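Local coordinates for superantigen-like protein SSL8 (Staphylococcus aureus, PDB 3R2T) that is of uncharacterised function but, as a member of the staphylococcal/streptococcal toxin family, is probably a secreted superantigen-like protein, at residues A[144-147]-A[148-151]; A[62-65]-A[66-70]. One frame throughout, in Å; residues are numbered along the deposited sequence.

Contact 1: A[144-147]-A[148-151]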
loop_
_atom_site.group_PDB
_atom_site.type_symbol
_atom_site.label_atom_id
_atom_site.label_comp_id
_atom_site.label_asym_id
_atom_site.label_seq_id
_atom_site.Cartn_x
_atom_site.Cartn_y
_atom_site.Cartn_z
ATOM N N VAL A 144 29.209 -12.130 0.469
ATOM C CA VAL A 144 29.976 -13.234 -0.096
ATOM C C VAL A 144 31.124 -13.567 0.858
ATOM O O VAL A 144 31.519 -14.732 0.982
ATOM C CB VAL A 144 30.567 -12.844 -1.468
ATOM C CG1 VAL A 144 31.675 -13.816 -1.896
ATOM C CG2 VAL A 144 29.459 -12.737 -2.515
ATOM N N LYS A 145 31.679 -12.538 1.508
ATOM C CA LYS A 145 32.788 -12.721 2.448
ATOM C C LYS A 145 32.301 -12.722 3.885
ATOM O O LYS A 145 31.137 -12.472 4.153
ATOM C CB LYS A 145 33.861 -11.651 2.235
ATOM C CG LYS A 145 34.553 -11.810 0.904
ATOM C CD LYS A 145 35.555 -10.710 0.584
ATOM C CE LYS A 145 36.238 -11.015 -0.768
ATOM N NZ LYS A 145 37.243 -9.981 -1.168
ATOM N N SER A 146 33.212 -13.025 4.800
ATOM C CA SER A 146 32.898 -13.078 6.206
ATOM C C SER A 146 32.751 -11.673 6.744
ATOM O O SER A 146 33.330 -10.720 6.207
ATOM C CB SER A 146 33.989 -13.819 6.975
ATOM O OG SER A 146 35.231 -13.135 6.898
ATOM N N ILE A 147 31.959 -11.564 7.805
ATOM C CA ILE A 147 31.659 -10.299 8.467
ATOM C C ILE A 147 32.849 -9.333 8.663
ATOM O O ILE A 147 32.734 -8.149 8.365
ATOM C CB ILE A 147 30.995 -10.573 9.850
ATOM C CG1 ILE A 147 30.501 -9.271 10.494
ATOM C CG2 ILE A 147 31.946 -11.352 10.766
ATOM C CD1 ILE A 147 29.373 -8.656 9.731
ATOM N N PHE A 148 33.986 -9.817 9.158
ATOM C CA PHE A 148 35.099 -8.908 9.382
ATOM C C PHE A 148 35.911 -8.568 8.141
ATOM O O PHE A 148 36.676 -7.607 8.153
ATOM C CB PHE A 148 35.947 -9.361 10.560
ATOM C CG PHE A 148 35.208 -9.281 11.846
ATOM C CD1 PHE A 148 35.036 -8.057 12.469
ATOM C CD2 PHE A 148 34.625 -10.409 12.407
ATOM C CE1 PHE A 148 34.308 -7.950 13.646
ATOM C CE2 PHE A 148 33.903 -10.312 13.593
ATOM C CZ PHE A 148 33.749 -9.078 14.216
ATOM N N GLU A 149 35.729 -9.318 7.062
ATOM C CA GLU A 149 36.435 -9.005 5.829
ATOM C C GLU A 149 35.678 -7.897 5.112
ATOM O O GLU A 149 36.286 -7.009 4.524
ATOM C CB GLU A 149 36.499 -10.201 4.889
ATOM C CG GLU A 149 37.120 -11.453 5.438
ATOM C CD GLU A 149 37.207 -12.546 4.365
ATOM O OE1 GLU A 149 36.530 -13.601 4.502
ATOM O OE2 GLU A 149 37.901 -12.311 3.349
ATOM N N SER A 150 34.346 -7.958 5.173
ATOM C CA SER A 150 33.482 -6.986 4.493
ATOM C C SER A 150 32.980 -5.810 5.353
ATOM O O SER A 150 32.115 -5.026 4.921
ATOM C CB SER A 150 32.303 -7.721 3.843
ATOM O OG SER A 150 31.647 -8.587 4.749
ATOM N N LEU A 151 33.537 -5.683 6.553
ATOM C CA LEU A 151 33.169 -4.619 7.479
ATOM C C LEU A 151 33.748 -3.263 7.058
ATOM O O LEU A 151 34.958 -3.146 6.824
ATOM C CB LEU A 151 33.703 -4.963 8.873
ATOM C CG LEU A 151 33.582 -3.914 9.975
ATOM C CD1 LEU A 151 32.127 -3.505 10.185
ATOM C CD2 LEU A 151 34.207 -4.442 11.270
#
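S146 and E149 clasp each other across a local turn at the protein surface, in the loop that leads from strand 133-141 to strand 156-160. The OG of S146, turned between its own backbone N and carbonyl carbon (chi1 63°), donates to OE1 of E149 at 2.8 Å, which accepts it on the anti lone pair, away from OE2. OE1 of E149 also receives a weak, fairly straight bond from the N of S146 at 3.4 Å. A short serine hydroxyl and a flexible carboxylate three residues on can meet round such a turn. The weak bond resembles half of a capping box, though no regular helix is assigned here and E149 N bonds S146 O instead, at 2.9 Å. S146 O is the hub of an alpha-turn, for S150 N meets it nearly head-on at 3.1 Å and S150 OG comes from above its plane, also at 3.1 Å. A small hydroxyl suits the buried S150, whose side chain also packs on N143 and E178. The extended K145 crosses E149 at about a right angle, its CD 4.0 Å from E149 OE2. Within the turn, I147 CG2 lies obliquely against F148 CD2, at 3.3 Å. E178 bonds the backbone N of both V144 and K145.

Contact 2: A[62-65]-A[66-70]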
loop_
_atom_site.group_PDB
_atom_site.type_symbol
_atom_site.label_atom_id
_atom_site.label_comp_id
_atom_site.label_asym_id
_atom_site.label_seq_id
_atom_site.Cartn_x
_atom_site.Cartn_y
_atom_site.Cartn_z
ATOM N N LYS A 62 4.900 12.433 12.758
ATOM C CA LYS A 62 4.887 11.205 11.954
ATOM C C LYS A 62 6.303 10.739 11.570
ATOM O O LYS A 62 6.566 9.531 11.572
ATOM C CB LYS A 62 3.995 11.311 10.705
ATOM C CG LYS A 62 2.530 11.104 11.008
ATOM C CD LYS A 62 1.665 10.961 9.752
ATOM C CE LYS A 62 0.263 10.468 10.147
ATOM N NZ LYS A 62 -0.702 10.408 9.008
ATOM N N LEU A 63 7.203 11.671 11.250
ATOM C CA LEU A 63 8.595 11.300 10.891
ATOM C C LEU A 63 9.320 10.739 12.105
ATOM O O LEU A 63 10.068 9.749 12.004
ATOM C CB LEU A 63 9.362 12.498 10.341
ATOM C CG LEU A 63 8.856 13.029 8.998
ATOM C CD1 LEU A 63 9.462 14.396 8.712
ATOM C CD2 LEU A 63 9.136 12.032 7.859
ATOM N N HIS A 64 9.089 11.381 13.256
ATOM C CA HIS A 64 9.678 10.940 14.494
ATOM C C HIS A 64 9.183 9.523 14.802
ATOM O O HIS A 64 9.967 8.622 15.127
ATOM C CB HIS A 64 9.292 11.874 15.655
ATOM C CG HIS A 64 9.968 11.523 16.944
ATOM N ND1 HIS A 64 9.479 10.561 17.804
ATOM C CD2 HIS A 64 11.116 11.981 17.502
ATOM C CE1 HIS A 64 10.299 10.442 18.835
ATOM N NE2 HIS A 64 11.297 11.294 18.676
ATOM N N GLN A 65 7.875 9.334 14.706
ATOM C CA GLN A 65 7.269 8.044 14.992
ATOM C C GLN A 65 7.884 6.939 14.146
ATOM O O GLN A 65 8.315 5.917 14.667
ATOM C CB GLN A 65 5.747 8.093 14.790
ATOM C CG GLN A 65 5.090 6.707 14.815
ATOM C CD GLN A 65 3.569 6.735 14.853
ATOM O OE1 GLN A 65 2.952 7.693 15.346
ATOM N NE2 GLN A 65 2.953 5.657 14.361
ATOM N N TYR A 66 7.933 7.156 12.844
ATOM C CA TYR A 66 8.477 6.160 11.894
ATOM C C TYR A 66 9.953 5.843 12.085
ATOM O O TYR A 66 10.345 4.673 12.156
ATOM C CB TYR A 66 8.228 6.674 10.470
ATOM C CG TYR A 66 8.639 5.787 9.303
ATOM C CD1 TYR A 66 7.781 4.792 8.822
ATOM C CD2 TYR A 66 9.838 5.997 8.635
ATOM C CE1 TYR A 66 8.122 4.012 7.752
ATOM C CE2 TYR A 66 10.193 5.227 7.537
ATOM C CZ TYR A 66 9.326 4.235 7.101
ATOM O OH TYR A 66 9.670 3.465 6.036
ATOM N N TYR A 67 10.779 6.879 12.160
ATOM C CA TYR A 67 12.231 6.670 12.268
ATOM C C TYR A 67 12.706 6.255 13.668
ATOM O O TYR A 67 13.851 5.825 13.815
ATOM C CB TYR A 67 13.028 7.861 11.708
ATOM C CG TYR A 67 12.997 7.920 10.209
ATOM C CD1 TYR A 67 13.766 7.040 9.448
ATOM C CD2 TYR A 67 12.225 8.858 9.529
ATOM C CE1 TYR A 67 13.747 7.073 8.051
ATOM C CE2 TYR A 67 12.205 8.897 8.130
ATOM C CZ TYR A 67 12.964 8.007 7.396
ATOM O OH TYR A 67 12.950 8.039 5.991
ATOM N N SER A 68 11.842 6.383 14.679
ATOM C CA SER A 68 12.191 5.937 16.026
ATOM C C SER A 68 11.520 4.581 16.276
ATOM O O SER A 68 11.730 3.965 17.315
ATOM C CB SER A 68 11.752 6.939 17.097
ATOM O OG SER A 68 10.343 7.037 17.155
ATOM N N GLY A 69 10.731 4.111 15.308
ATOM C CA GLY A 69 10.033 2.832 15.418
ATOM C C GLY A 69 10.846 1.573 15.103
ATOM O O GLY A 69 12.066 1.620 14.940
ATOM N N PRO A 70 10.155 0.430 14.997
ATOM C CA PRO A 70 10.812 -0.847 14.740
ATOM C C PRO A 70 11.355 -1.025 13.329
ATOM O O PRO A 70 10.836 -0.442 12.398
ATOM C CB PRO A 70 9.694 -1.879 14.988
ATOM C CG PRO A 70 8.437 -1.099 15.296
ATOM C CD PRO A 70 8.685 0.316 14.955
#
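With chi1 at 66°, S68 folds its OG back over the last turn of its helix to H64 O, 2.6 Å away, while H64 sends its ring off with CG anti to the backbone N (chi1 -175°), so that S68 CB lies over one face of the imidazole, 4.2 Å from H64 CE1. H64 O is thereby gripped twice: S68 N reaches it at 3.0 Å by a bent bond (134° at the hydrogen), consistent with the helix losing regularity there, and S68 OG comes from the opposite face of the carbonyl plane. A short hydroxyl side chain is well suited here, because it can bond the carbonyl of the residue four positions back near the end of a helix. The two bonds just before it are regular, Y67 N to L63 O at 3.0 Å and Y66 N to K62 O at 3.0 Å, both nearly straight. L63 O also lies at the edge of the Y67 ring, 3.4 Å from Y67 CD2, while L63 CD2 brushes Y67 CE2.

These residues belong to the C-terminal part of helix 57-68, the N-terminal helix of the superantigen-like fold, which packs here against helix 182-197 of the beta-grasp half. Y67 suits this buried place, since its ring packs on R190 and I194 and meets the F187 ring, while its OH bonds D186 and the N of L227; H64 packs on I194 and bonds E201 through NE2. Y66 anchors its OH to E125 and offers its ring to K226 in a cation-pi contact. Between the two tyrosines, Y66 CD2 stands 3.7 Å above the centre of the Y67 ring. Further on, G69 N bonds Y66 O, and the glycine, without a side chain, passes close to Q65 O before P70.

In the fold
Contacts 1 and 2 lie on opposite sides of the chain's centre, their own centres about 30 Å apart and their nearest atoms about 20 Å apart, so they do not touch. Along the chain they come in series: 62-70 lies at the C-terminal end region of helix 57-68, ahead of the barrel strands, and 144-151 follows the last of them, strand 133-141, on the way to strand 156-160. Both lie where the OB-fold and beta-grasp halves meet or are joined: contact 2 packs on helix 182-197, contact 1 lies in the connecting loop. A sulfate, probably from the crystallisation liquor, lies about 6 Å from the side chain of L63 in contact 2.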